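Local structure of FI20010p1 (Drosophila melanogaster, 7CFB) at residues I157-N163 with S187-P193; E27-I33 with T113-S117; F172-Y176 with L221-D225. The protein probably acts as a Tudor-domain scaffold in piRNA amplification and gene silencing, taking part in assembly of the complex that contains Aub. All blocks are in the same frame, centred on the assembly; numbering follows the deposited sequence.

Contact 1. Residues I157-N163 with S187-P193; sequences IRCDLIN and STLVAEP
L189 lies against I157, R158 and C159 and carries much of the packing at the start of this strand pair. Its CB sits 3.8 Å from R158 O and 4.0 Å from C159 SG. One bond further, L189 CG meets I157 CG2 at 3.8 Å. At the tip, L189 CD1 stays beside the same methyl, I157 CG2, at 3.9 Å. CG is anti to the carbonyl carbon of L189 (chi1 -58°), and this carries the branch over to I157. F44 and V66 pack on the same side chain from outside the pair. The backbones run parallel. L189 bonds to both neighbours of C159: its N donates to R158 O in a bent bond (N-H...O 138°), and its O takes D160 N at 2.7 Å, nearly straight. A191 repeats the pattern around L161, its N giving to D160 O and its O accepting from I162 N. These are the third and fifth strands of a five-stranded sheet with order 1-2-3-5-4, whose first and last strands also pair. That topology fits the OB-like, staphylococcal-nuclease-like half of an extended Tudor domain. C159, L161, L189 and A191 share one face. There C159 SG touches A191 CB at 3.6 Å. L161 CD2 reaches the ring of P193, 3.9 Å from its CD. D160 and V190 point to the other face, where I162 CD1 comes within 3.9 Å of V190 CG1. The extended chain of R158 ends in a salt bridge with D61, while Y34 OH hydrogen-bonds both R158 N and S187 O.

Contact 2. Residues E27-I33 with T113-S117; sequences ETTRRDI and TINSS. With SO4 (sulfate ion), chain C.
E27 and T28 dock on the end of strand 108-117 through two hydrogen bonds and a weak third. S117 N points straight at E27 OE1 (2.7 Å, 178°), meeting the oxygen from above the carboxylate, 45° out of its plane. T28 N donates to N115 O at 2.8 Å. The amide of N115 returns the weak bond, with ND2 3.3 Å from T28 O. Its CG lies between the backbone N and the carbonyl carbon (chi1 60°), which brings ND2 within range of T28 O. I33 closes the apolar side. Its CB rests 3.7 Å from N115 CB, the two side chains at about a right angle. Its CG1 meets T113 CG2 at 3.6 Å, tip to tip. N115 and S116 both face D124 of the neighbouring strand, a classic beta bulge in the antiparallel sheet of the Tudor domain. D124 also accepts from N115 ND2 and forms a salt bridge with R30, so one carboxylate ties the bulge to the start of helix 30-36. T113 OG1 is held by D97 O. Further out, T29 is the N-cap of this helix: its OG1 accepts from D32 N at 3.2 Å. The same hydroxyl donates to O4 of a sulfate at 2.8 Å, and R31 N donates to sulfate O2 at 3.2 Å. The anion, probably from the crystallisation liquor, sits at the helix N-terminus, where the helix dipole would probably favour it.

Contact 3. Residues F172-Y176 with L221-D225; sequences FVNTY and LNEID
N174 makes the one hydrogen bond across this contact, to D225 on helix 215-228. Its ND2 donates to D225 OD1 at 3.1 Å, with an N-H...O angle of 166°. The acceptor lies close to the amide plane, and the carboxylate oxygen uses its anti lone pair. The two flat groups are turned 73° from each other. The remaining contacts are van der Waals. N174 OD1 lies 3.4 Å from I224 CG2, and N174 O is equally far from L221 CD1. That same L221 methyl reaches Y176 CE2 at 3.7 Å, the two side chains crossing at about a right angle. Two sets of bonds place N174. It is the third residue of a type II beta turn from F172 to T175, closed by a weak backbone bond from T175 N to F172 O; T175 OG1 donates to the same oxygen. Backbone bonds of N174 and T175 with L54 tie the turn to strand 49-57. With an alanine at this position, D225 OD1 is likely to lose its donor from the turn, and a gap would probably open beside I224 CG2. The buried amide is neutral, so it can bind the carboxylate without cancelling its charge, and D225 probably stays ionised.

Contact 2 closes along the chain before the other two open, whereas contacts 1 and 3 interleave. Contact 2 joins the N-terminal segment to the antiparallel Tudor sheet. Contact 1 is part of the mixed five-stranded sheet. Contact 3 leads into strand 176-184 of that sheet, the neighbour of strand 189-194, and sets helix 215-228 beside it. The centres of contacts 1 and 3 are about 18 Å apart, those of contacts 1 and 2 about 22 Å. Contacts 2 and 3 lie on opposite sides of the chain's centre. Helix 30-36 bridges the two sheets: its I33 belongs to contact 2, while Y34 binds both segments of contact 1. R31 and R158, alike in charge, come close there.

Contact 1. Residues I157-N163 with S187-P193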
ATOM      1  N   ILE A 157       3.327  -7.072  -1.291  1.00 29.17           N
ATOM      2  CA  ILE A 157       4.578  -7.875  -1.256  1.00 28.05           C
ATOM      3  C   ILE A 157       5.417  -7.558  -2.498  1.00 25.92           C
ATOM      4  O   ILE A 157       4.921  -7.693  -3.583  1.00 29.65           O
ATOM      5  CB  ILE A 157       4.290  -9.378  -1.137  1.00 26.59           C
ATOM      6  CG1 ILE A 157       3.353  -9.708   0.016  1.00 22.73           C
ATOM      7  CG2 ILE A 157       5.588 -10.135  -1.034  1.00 24.17           C
ATOM      8  CD1 ILE A 157       3.875  -9.296   1.341  1.00 30.20           C
ATOM      9  N   ARG A 158       6.663  -7.170  -2.292  1.00 29.73           N
ATOM     10  CA  ARG A 158       7.582  -6.824  -3.400  1.00 30.12           C
ATOM     11  C   ARG A 158       7.800  -8.073  -4.242  1.00 30.84           C
ATOM     12  O   ARG A 158       7.962  -9.129  -3.695  1.00 27.07           O
ATOM     13  CB  ARG A 158       8.876  -6.243  -2.837  1.00 37.41           C
ATOM     14  CG  ARG A 158       9.773  -5.570  -3.855  1.00 39.45           C
ATOM     15  CD  ARG A 158      10.844  -4.700  -3.233  1.00 45.57           C
ATOM     16  NE  ARG A 158      11.839  -4.477  -4.261  1.00 56.19           N
ATOM     17  CZ  ARG A 158      12.022  -3.357  -4.937  1.00 63.84           C
ATOM     18  NH1 ARG A 158      12.953  -3.303  -5.865  1.00 65.55           N
ATOM     19  NH2 ARG A 158      11.284  -2.293  -4.697  1.00 52.61           N
ATOM     20  N   CYS A 159       7.756  -7.899  -5.542  1.00 27.68           N
ATOM     21  CA  CYS A 159       7.838  -9.022  -6.479  1.00 25.34           C
ATOM     22  C   CYS A 159       8.602  -8.644  -7.746  1.00 37.77           C
ATOM     23  O   CYS A 159       8.221  -7.704  -8.403  1.00 33.02           O
ATOM     24  CB  CYS A 159       6.411  -9.371  -6.860  1.00 31.98           C
ATOM     25  SG  CYS A 159       6.238 -10.886  -7.811  1.00 41.70           S
ATOM     26  N   ASP A 160       9.598  -9.443  -8.086  1.00 37.54           N
ATOM     27  CA  ASP A 160      10.332  -9.286  -9.355  1.00 32.67           C
ATOM     28  C   ASP A 160       9.564 -10.137 -10.358  1.00 25.94           C
ATOM     29  O   ASP A 160       9.561 -11.334 -10.213  1.00 29.07           O
ATOM     30  CB  ASP A 160      11.797  -9.672  -9.162  1.00 38.78           C
ATOM     31  CG  ASP A 160      12.608  -9.765 -10.443  1.00 56.26           C
ATOM     32  OD1 ASP A 160      12.057  -9.505 -11.507  1.00 53.25           O
ATOM     33  OD2 ASP A 160      13.777 -10.107 -10.352  1.00 57.21           O
ATOM     34  N   LEU A 161       8.866  -9.512 -11.291  1.00 30.73           N
ATOM     35  CA  LEU A 161       8.094 -10.273 -12.296  1.00 33.57           C
ATOM     36  C   LEU A 161       9.026 -10.584 -13.461  1.00 42.41           C
ATOM     37  O   LEU A 161       9.638  -9.672 -13.944  1.00 48.16           O
ATOM     38  CB  LEU A 161       6.881  -9.475 -12.762  1.00 35.75           C
ATOM     39  CG  LEU A 161       5.699  -9.401 -11.803  1.00 33.44           C
ATOM     40  CD1 LEU A 161       4.665  -8.439 -12.301  1.00 36.88           C
ATOM     41  CD2 LEU A 161       5.076 -10.744 -11.541  1.00 35.27           C
ATOM     42  N   ILE A 162       9.075 -11.833 -13.900  1.00 43.13           N
ATOM     43  CA  ILE A 162       9.997 -12.250 -14.985  1.00 32.53           C
ATOM     44  C   ILE A 162       9.200 -12.855 -16.130  1.00 39.37           C
ATOM     45  O   ILE A 162       8.052 -13.164 -15.937  1.00 42.22           O
ATOM     46  CB  ILE A 162      11.041 -13.232 -14.445  1.00 40.25           C
ATOM     47  CG1 ILE A 162      10.401 -14.552 -14.040  1.00 34.76           C
ATOM     48  CG2 ILE A 162      11.814 -12.624 -13.299  1.00 40.82           C
ATOM     49  CD1 ILE A 162      11.352 -15.499 -13.422  1.00 39.66           C
ATOM     50  N   ASN A 163       9.826 -12.934 -17.299  1.00 39.98           N
ATOM     51  CA  ASN A 163       9.233 -13.509 -18.524  1.00 40.59           C
ATOM     52  C   ASN A 163       7.935 -12.783 -18.867  1.00 43.40           C
ATOM     53  O   ASN A 163       6.965 -13.440 -19.128  1.00 46.73           O
ATOM     54  CB  ASN A 163       9.067 -15.021 -18.417  1.00 46.36           C
ATOM     55  CG  ASN A 163      10.279 -15.748 -17.874  1.00 56.92           C
ATOM     56  OD1 ASN A 163      10.137 -16.698 -17.122  1.00 58.11           O
ATOM     57  ND2 ASN A 163      11.470 -15.337 -18.251  1.00 50.74           N
ATOM     58  N   SER A 187      11.300 -11.929   1.931  1.00 43.35           N
ATOM     59  CA  SER A 187      11.017 -10.486   1.998  1.00 38.69           C
ATOM     60  C   SER A 187      10.438 -10.109   0.641  1.00 35.93           C
ATOM     61  O   SER A 187       9.538  -9.321   0.583  1.00 33.02           O
ATOM     62  CB  SER A 187      12.232  -9.724   2.357  1.00 53.02           C
ATOM     63  OG  SER A 187      13.294 -10.080   1.497  1.00 42.75           O
ATOM     64  N   THR A 188      10.909 -10.784  -0.392  1.00 33.18           N
ATOM     65  CA  THR A 188      10.513 -10.476  -1.782  1.00 30.33           C
ATOM     66  C   THR A 188      10.238 -11.751  -2.559  1.00 30.12           C
ATOM     67  O   THR A 188      10.603 -12.805  -2.117  1.00 30.20           O
ATOM     68  CB  THR A 188      11.566  -9.656  -2.542  1.00 38.64           C
ATOM     69  OG1 THR A 188      12.648 -10.485  -2.927  1.00 34.42           O
ATOM     70  CG2 THR A 188      12.112  -8.478  -1.774  1.00 32.90           C
ATOM     71  N   LEU A 189       9.633 -11.603  -3.717  1.00 28.34           N
ATOM     72  CA  LEU A 189       9.260 -12.764  -4.525  1.00 28.57           C
ATOM     73  C   LEU A 189       9.846 -12.655  -5.922  1.00 35.52           C
ATOM     74  O   LEU A 189      10.046 -11.573  -6.418  1.00 31.55           O
ATOM     75  CB  LEU A 189       7.741 -12.792  -4.692  1.00 26.10           C
ATOM     76  CG  LEU A 189       6.857 -12.829  -3.458  1.00 27.06           C
ATOM     77  CD1 LEU A 189       5.402 -12.821  -3.870  1.00 20.65           C
ATOM     78  CD2 LEU A 189       7.156 -14.047  -2.615  1.00 23.78           C
ATOM     79  N   VAL A 190      10.115 -13.804  -6.498  1.00 30.09           N
ATOM     80  CA  VAL A 190      10.423 -13.874  -7.936  1.00 29.98           C
ATOM     81  C   VAL A 190       9.261 -14.680  -8.485  1.00 28.07           C
ATOM     82  O   VAL A 190       9.133 -15.813  -8.117  1.00 29.71           O
ATOM     83  CB  VAL A 190      11.788 -14.511  -8.215  1.00 29.59           C
ATOM     84  CG1 VAL A 190      11.958 -14.786  -9.686  1.00 33.31           C
ATOM     85  CG2 VAL A 190      12.920 -13.661  -7.687  1.00 30.97           C
ATOM     86  N   ALA A 191       8.423 -14.049  -9.277  1.00 28.46           N
ATOM     87  CA  ALA A 191       7.225 -14.713  -9.813  1.00 37.57           C
ATOM     88  C   ALA A 191       7.027 -14.382 -11.292  1.00 34.47           C
ATOM     89  O   ALA A 191       7.422 -13.351 -11.726  1.00 33.13           O
ATOM     90  CB  ALA A 191       6.025 -14.300  -9.018  1.00 33.09           C
ATOM     91  N   GLU A 192       6.387 -15.289 -12.000  1.00 31.65           N
ATOM     92  CA  GLU A 192       6.102 -15.139 -13.434  1.00 41.08           C
ATOM     93  C   GLU A 192       4.587 -15.126 -13.591  1.00 38.49           C
ATOM     94  O   GLU A 192       3.966 -16.023 -13.125  1.00 41.67           O
ATOM     95  CB  GLU A 192       6.783 -16.299 -14.149  1.00 39.34           C
ATOM     96  CG  GLU A 192       6.164 -16.649 -15.467  1.00 49.09           C
ATOM     97  CD  GLU A 192       6.974 -17.645 -16.265  1.00 48.55           C
ATOM     98  OE1 GLU A 192       7.865 -18.229 -15.714  1.00 52.41           O
ATOM     99  OE2 GLU A 192       6.684 -17.817 -17.414  1.00 51.84           O
ATOM    100  N   PRO A 193       3.958 -14.111 -14.189  1.00 40.64           N
ATOM    101  CA  PRO A 193       2.533 -14.136 -14.313  1.00 38.74           C
ATOM    102  C   PRO A 193       2.096 -15.179 -15.334  1.00 45.14           C
ATOM    103  O   PRO A 193       2.799 -15.423 -16.250  1.00 43.90           O
ATOM    104  CB  PRO A 193       2.187 -12.737 -14.794  1.00 39.57           C
ATOM    105  CG  PRO A 193       3.420 -12.262 -15.455  1.00 40.41           C
ATOM    106  CD  PRO A 193       4.552 -12.908 -14.703  1.00 38.15           C
TER

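Contact 2. Residues E27-I33 with T113-S117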
ATOM      1  N   GLU A  27      14.016   7.358  11.349  1.00 41.58           N
ATOM      2  CA  GLU A  27      13.773   7.583   9.912  1.00 37.93           C
ATOM      3  C   GLU A  27      14.479   6.490   9.121  1.00 36.32           C
ATOM      4  O   GLU A  27      15.551   6.108   9.507  1.00 34.33           O
ATOM      5  CB  GLU A  27      14.290   8.949   9.507  1.00 38.28           C
ATOM      6  CG  GLU A  27      13.534  10.084  10.143  1.00 36.37           C
ATOM      7  CD  GLU A  27      14.031  11.420   9.652  1.00 44.03           C
ATOM      8  OE1 GLU A  27      13.885  11.707   8.470  1.00 39.21           O
ATOM      9  OE2 GLU A  27      14.578  12.127  10.453  1.00 43.76           O
ATOM     10  N   THR A  28      13.887   6.049   8.024  1.00 33.70           N
ATOM     11  CA  THR A  28      14.471   4.965   7.206  1.00 26.45           C
ATOM     12  C   THR A  28      14.332   5.275   5.723  1.00 30.59           C
ATOM     13  O   THR A  28      13.643   6.175   5.402  1.00 26.97           O
ATOM     14  CB  THR A  28      13.792   3.622   7.493  1.00 38.44           C
ATOM     15  OG1 THR A  28      12.408   3.767   7.217  1.00 41.36           O
ATOM     16  CG2 THR A  28      13.940   3.146   8.917  1.00 37.12           C
ATOM     17  N   THR A  29      15.023   4.515   4.885  1.00 22.42           N
ATOM     18  CA  THR A  29      14.921   4.582   3.411  1.00 29.39           C
ATOM     19  C   THR A  29      13.706   3.779   2.929  1.00 26.72           C
ATOM     20  O   THR A  29      13.121   3.085   3.718  1.00 28.81           O
ATOM     21  CB  THR A  29      16.166   4.004   2.734  1.00 32.14           C
ATOM     22  OG1 THR A  29      16.289   2.630   3.069  1.00 29.42           O
ATOM     23  CG2 THR A  29      17.439   4.732   3.085  1.00 31.91           C
ATOM     24  N   ARG A  30      13.391   3.899   1.653  1.00 25.73           N
ATOM     25  CA  ARG A  30      12.253   3.182   1.062  1.00 31.37           C
ATOM     26  C   ARG A  30      12.479   1.673   1.184  1.00 35.00           C
ATOM     27  O   ARG A  30      11.550   0.999   1.533  1.00 33.14           O
ATOM     28  CB  ARG A  30      12.027   3.719  -0.339  1.00 27.87           C
ATOM     29  CG  ARG A  30      11.636   5.183  -0.339  1.00 28.54           C
ATOM     30  CD  ARG A  30      11.235   5.664  -1.691  1.00 27.72           C
ATOM     31  NE  ARG A  30      10.614   6.962  -1.649  1.00 26.30           N
ATOM     32  CZ  ARG A  30      10.179   7.587  -2.714  1.00 30.23           C
ATOM     33  NH1 ARG A  30      10.343   7.049  -3.899  1.00 31.43           N
ATOM     34  NH2 ARG A  30       9.614   8.761  -2.607  1.00 28.54           N
ATOM     35  N   ARG A  31      13.692   1.194   0.939  1.00 30.79           N
ATOM     36  CA  ARG A  31      13.983  -0.250   1.080  1.00 28.38           C
ATOM     37  C   ARG A  31      13.847  -0.670   2.542  1.00 33.32           C
ATOM     38  O   ARG A  31      13.236  -1.671   2.778  1.00 34.49           O
ATOM     39  CB  ARG A  31      15.365  -0.596   0.527  1.00 40.10           C
ATOM     40  CG  ARG A  31      15.485  -0.538  -0.988  1.00 54.47           C
ATOM     41  CD  ARG A  31      14.369  -1.151  -1.828  1.00 66.21           C
ATOM     42  NE  ARG A  31      14.036  -2.525  -1.480  1.00 75.50           N
ATOM     43  CZ  ARG A  31      12.826  -2.991  -1.179  1.00 70.80           C
ATOM     44  NH1 ARG A  31      12.697  -4.258  -0.858  1.00 55.53           N
ATOM     45  NH2 ARG A  31      11.757  -2.212  -1.204  1.00 57.52           N
ATOM     46  N   ASP A  32      14.367   0.125   3.468  1.00 27.42           N
ATOM     47  CA  ASP A  32      14.333  -0.234   4.898  1.00 25.96           C
ATOM     48  C   ASP A  32      12.905  -0.281   5.428  1.00 32.11           C
ATOM     49  O   ASP A  32      12.607  -1.250   6.036  1.00 28.57           O
ATOM     50  CB  ASP A  32      15.196   0.691   5.749  1.00 38.60           C
ATOM     51  CG  ASP A  32      16.691   0.514   5.561  1.00 55.00           C
ATOM     52  OD1 ASP A  32      17.080  -0.471   4.971  1.00 56.11           O
ATOM     53  OD2 ASP A  32      17.430   1.387   5.983  1.00 58.79           O
ATOM     54  N   ILE A  33      12.051   0.687   5.096  1.00 26.99           N
ATOM     55  CA  ILE A  33      10.663   0.734   5.649  1.00 27.20           C
ATOM     56  C   ILE A  33       9.899  -0.514   5.216  1.00 24.34           C
ATOM     57  O   ILE A  33       9.242  -1.075   6.026  1.00 26.11           O
ATOM     58  CB  ILE A  33       9.927   2.053   5.346  1.00 28.21           C
ATOM     59  CG1 ILE A  33       8.586   2.149   6.073  1.00 31.29           C
ATOM     60  CG2 ILE A  33       9.744   2.268   3.867  1.00 26.32           C
ATOM     61  CD1 ILE A  33       8.673   2.013   7.537  1.00 24.91           C
ATOM     62  N   THR A 113       2.574   4.747   6.489  1.00 20.55           N
ATOM     63  CA  THR A 113       3.614   4.961   7.498  1.00 23.30           C
ATOM     64  C   THR A 113       4.535   6.079   6.995  1.00 25.90           C
ATOM     65  O   THR A 113       4.741   6.150   5.813  1.00 27.95           O
ATOM     66  CB  THR A 113       4.346   3.663   7.817  1.00 24.85           C
ATOM     67  OG1 THR A 113       5.201   4.047   8.877  1.00 26.85           O
ATOM     68  CG2 THR A 113       5.135   3.119   6.652  1.00 20.14           C
ATOM     69  N   ILE A 114       5.013   6.929   7.884  1.00 24.01           N
ATOM     70  CA  ILE A 114       5.990   7.977   7.519  1.00 25.35           C
ATOM     71  C   ILE A 114       7.380   7.370   7.708  1.00 27.45           C
ATOM     72  O   ILE A 114       7.678   6.933   8.767  1.00 31.75           O
ATOM     73  CB  ILE A 114       5.818   9.254   8.346  1.00 28.76           C
ATOM     74  CG1 ILE A 114       4.402   9.806   8.251  1.00 33.22           C
ATOM     75  CG2 ILE A 114       6.828  10.282   7.904  1.00 32.88           C
ATOM     76  CD1 ILE A 114       4.131  10.477   6.967  1.00 35.73           C
ATOM     77  N   ASN A 115       8.176   7.341   6.661  1.00 25.26           N
ATOM     78  CA  ASN A 115       9.521   6.739   6.769  1.00 33.25           C
ATOM     79  C   ASN A 115      10.602   7.795   7.017  1.00 36.25           C
ATOM     80  O   ASN A 115      11.549   7.467   7.645  1.00 34.43           O
ATOM     81  CB  ASN A 115       9.786   5.724   5.658  1.00 27.03           C
ATOM     82  CG  ASN A 115       9.704   6.297   4.268  1.00 35.42           C
ATOM     83  OD1 ASN A 115       8.663   6.306   3.650  1.00 28.74           O
ATOM     84  ND2 ASN A 115      10.820   6.764   3.765  1.00 35.35           N
ATOM     85  N   SER A 116      10.429   9.017   6.542  1.00 34.33           N
ATOM     86  CA  SER A 116      11.477  10.047   6.726  1.00 33.31           C
ATOM     87  C   SER A 116      10.921  11.456   6.549  1.00 34.32           C
ATOM     88  O   SER A 116       9.881  11.610   5.966  1.00 33.10           O
ATOM     89  CB  SER A 116      12.639   9.830   5.791  1.00 23.43           C
ATOM     90  OG  SER A 116      12.320  10.176   4.471  1.00 32.99           O
ATOM     91  N   SER A 117      11.684  12.418   7.040  1.00 37.57           N
ATOM     92  CA  SER A 117      11.434  13.866   6.900  1.00 38.62           C
ATOM     93  C   SER A 117      12.021  14.330   5.569  1.00 42.28           C
ATOM     94  O   SER A 117      13.093  13.896   5.223  1.00 45.86           O
ATOM     95  CB  SER A 117      12.062  14.594   8.034  1.00 41.63           C
ATOM     96  OG  SER A 117      11.669  15.939   8.040  1.00 48.79           O
TER
HETATM   97  S   SO4 C 601      17.576   2.540  -0.424  1.00 40.29           S
HETATM   98  O1  SO4 C 601      17.984   1.508  -1.373  1.00 40.04           O
HETATM   99  O2  SO4 C 601      16.126   2.719  -0.482  1.00 36.94           O
HETATM  100  O3  SO4 C 601      18.235   3.795  -0.772  1.00 35.71           O
HETATM  101  O4  SO4 C 601      17.969   2.141   0.924  1.00 34.82           O

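Contact 3. Residues F172-Y176 with L221-D225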
ATOM      1  N   PHE A 172      -2.772  -3.891 -15.968  1.00 48.51           N
ATOM      2  CA  PHE A 172      -3.472  -4.909 -15.146  1.00 40.40           C
ATOM      3  C   PHE A 172      -3.394  -4.612 -13.646  1.00 39.40           C
ATOM      4  O   PHE A 172      -3.744  -5.469 -12.864  1.00 34.91           O
ATOM      5  CB  PHE A 172      -2.995  -6.309 -15.511  1.00 38.45           C
ATOM      6  CG  PHE A 172      -3.537  -6.727 -16.839  1.00 64.59           C
ATOM      7  CD1 PHE A 172      -4.901  -6.742 -17.054  1.00 66.92           C
ATOM      8  CD2 PHE A 172      -2.698  -6.981 -17.901  1.00 65.06           C
ATOM      9  CE1 PHE A 172      -5.424  -7.090 -18.284  1.00 73.64           C
ATOM     10  CE2 PHE A 172      -3.228  -7.315 -19.134  1.00 75.59           C
ATOM     11  CZ  PHE A 172      -4.582  -7.371 -19.323  1.00 74.00           C
ATOM     12  N   VAL A 173      -2.947  -3.420 -13.261  1.00 36.48           N
ATOM     13  CA  VAL A 173      -2.918  -3.029 -11.822  1.00 35.19           C
ATOM     14  C   VAL A 173      -4.362  -2.975 -11.303  1.00 34.56           C
ATOM     15  O   VAL A 173      -5.245  -2.574 -12.044  1.00 36.05           O
ATOM     16  CB  VAL A 173      -2.141  -1.719 -11.602  1.00 34.78           C
ATOM     17  CG1 VAL A 173      -2.310  -1.128 -10.220  1.00 37.38           C
ATOM     18  CG2 VAL A 173      -0.669  -1.891 -11.862  1.00 35.40           C
ATOM     19  N   ASN A 174      -4.569  -3.415 -10.068  1.00 33.30           N
ATOM     20  CA  ASN A 174      -5.881  -3.484  -9.387  1.00 30.77           C
ATOM     21  C   ASN A 174      -6.759  -4.543 -10.046  1.00 35.09           C
ATOM     22  O   ASN A 174      -7.927  -4.366 -10.052  1.00 29.51           O
ATOM     23  CB  ASN A 174      -6.556  -2.128  -9.173  1.00 33.89           C
ATOM     24  CG  ASN A 174      -5.818  -1.244  -8.203  1.00 43.24           C
ATOM     25  OD1 ASN A 174      -5.516  -1.660  -7.102  1.00 34.03           O
ATOM     26  ND2 ASN A 174      -5.533  -0.024  -8.607  1.00 36.71           N
ATOM     27  N   THR A 175      -6.157  -5.580 -10.606  1.00 31.12           N
ATOM     28  CA  THR A 175      -6.903  -6.744 -11.119  1.00 30.92           C
ATOM     29  C   THR A 175      -6.295  -8.009 -10.515  1.00 36.51           C
ATOM     30  O   THR A 175      -5.161  -7.955 -10.075  1.00 39.06           O
ATOM     31  CB  THR A 175      -6.920  -6.832 -12.647  1.00 29.66           C
ATOM     32  OG1 THR A 175      -5.618  -7.151 -13.101  1.00 32.96           O
ATOM     33  CG2 THR A 175      -7.412  -5.571 -13.315  1.00 37.14           C
ATOM     34  N   TYR A 176      -7.069  -9.081 -10.455  1.00 28.75           N
ATOM     35  CA  TYR A 176      -6.548 -10.372  -9.964  1.00 39.82           C
ATOM     36  C   TYR A 176      -5.753 -11.050 -11.077  1.00 35.56           C
ATOM     37  O   TYR A 176      -6.210 -11.091 -12.187  1.00 38.53           O
ATOM     38  CB  TYR A 176      -7.662 -11.280  -9.454  1.00 33.74           C
ATOM     39  CG  TYR A 176      -8.235 -10.891  -8.126  1.00 40.81           C
ATOM     40  CD1 TYR A 176      -7.694 -11.365  -6.953  1.00 37.13           C
ATOM     41  CD2 TYR A 176      -9.321 -10.054  -8.044  1.00 38.86           C
ATOM     42  CE1 TYR A 176      -8.211 -11.000  -5.731  1.00 43.78           C
ATOM     43  CE2 TYR A 176      -9.855  -9.685  -6.833  1.00 35.19           C
ATOM     44  CZ  TYR A 176      -9.303 -10.165  -5.674  1.00 40.61           C
ATOM     45  OH  TYR A 176      -9.830  -9.798  -4.487  1.00 41.26           O
ATOM     46  N   LEU A 221     -11.827  -3.180  -5.425  1.00 36.90           N
ATOM     47  CA  LEU A 221     -10.740  -2.903  -6.385  1.00 40.18           C
ATOM     48  C   LEU A 221     -11.111  -1.734  -7.304  1.00 41.36           C
ATOM     49  O   LEU A 221     -10.229  -0.983  -7.638  1.00 39.62           O
ATOM     50  CB  LEU A 221     -10.365  -4.183  -7.119  1.00 41.81           C
ATOM     51  CG  LEU A 221      -9.523  -5.166  -6.317  1.00 40.91           C
ATOM     52  CD1 LEU A 221      -8.825  -6.119  -7.250  1.00 37.57           C
ATOM     53  CD2 LEU A 221      -8.519  -4.436  -5.457  1.00 36.72           C
ATOM     54  N   ASN A 222     -12.371  -1.620  -7.703  1.00 40.80           N
ATOM     55  CA  ASN A 222     -12.816  -0.458  -8.506  1.00 49.13           C
ATOM     56  C   ASN A 222     -12.622   0.817  -7.686  1.00 42.90           C
ATOM     57  O   ASN A 222     -12.164   1.772  -8.232  1.00 51.32           O
ATOM     58  CB  ASN A 222     -14.266  -0.614  -8.948  1.00 54.17           C
ATOM     59  CG  ASN A 222     -14.441  -1.695  -9.992  1.00 60.15           C
ATOM     60  OD1 ASN A 222     -13.502  -2.027 -10.704  1.00 64.03           O
ATOM     61  ND2 ASN A 222     -15.637  -2.242 -10.095  1.00 53.39           N
ATOM     62  N   GLU A 223     -12.952   0.801  -6.405  1.00 40.94           N
ATOM     63  CA  GLU A 223     -12.785   1.990  -5.536  1.00 43.08           C
ATOM     64  C   GLU A 223     -11.290   2.328  -5.422  1.00 46.94           C
ATOM     65  O   GLU A 223     -10.948   3.501  -5.383  1.00 44.10           O
ATOM     66  CB  GLU A 223     -13.460   1.751  -4.187  1.00 39.16           C
ATOM     67  CG  GLU A 223     -14.716   2.577  -3.958  1.00 52.43           C
ATOM     68  CD  GLU A 223     -15.140   2.753  -2.506  1.00 57.49           C
ATOM     69  OE1 GLU A 223     -14.967   3.840  -1.946  1.00 54.63           O
ATOM     70  OE2 GLU A 223     -15.643   1.802  -1.944  1.00 56.41           O
ATOM     71  N   ILE A 224     -10.443   1.312  -5.312  1.00 42.15           N
ATOM     72  CA  ILE A 224      -8.981   1.557  -5.212  1.00 41.74           C
ATOM     73  C   ILE A 224      -8.472   2.147  -6.523  1.00 45.05           C
ATOM     74  O   ILE A 224      -7.742   3.109  -6.479  1.00 39.27           O
ATOM     75  CB  ILE A 224      -8.200   0.291  -4.805  1.00 40.51           C
ATOM     76  CG1 ILE A 224      -8.617  -0.198  -3.420  1.00 35.23           C
ATOM     77  CG2 ILE A 224      -6.712   0.560  -4.868  1.00 35.43           C
ATOM     78  CD1 ILE A 224      -7.885  -1.406  -2.936  1.00 32.23           C
ATOM     79  N   ASP A 225      -8.934   1.604  -7.634  1.00 43.72           N
ATOM     80  CA  ASP A 225      -8.435   2.019  -8.965  1.00 41.73           C
ATOM     81  C   ASP A 225      -8.732   3.493  -9.222  1.00 48.08           C
ATOM     82  O   ASP A 225      -7.905   4.125  -9.828  1.00 44.42           O
ATOM     83  CB  ASP A 225      -8.826   1.031 -10.056  1.00 46.15           C
ATOM     84  CG  ASP A 225      -8.008   1.188 -11.314  1.00 50.29           C
ATOM     85  OD1 ASP A 225      -6.807   1.048 -11.243  1.00 48.72           O
ATOM     86  OD2 ASP A 225      -8.588   1.466 -12.330  1.00 52.44           O
TER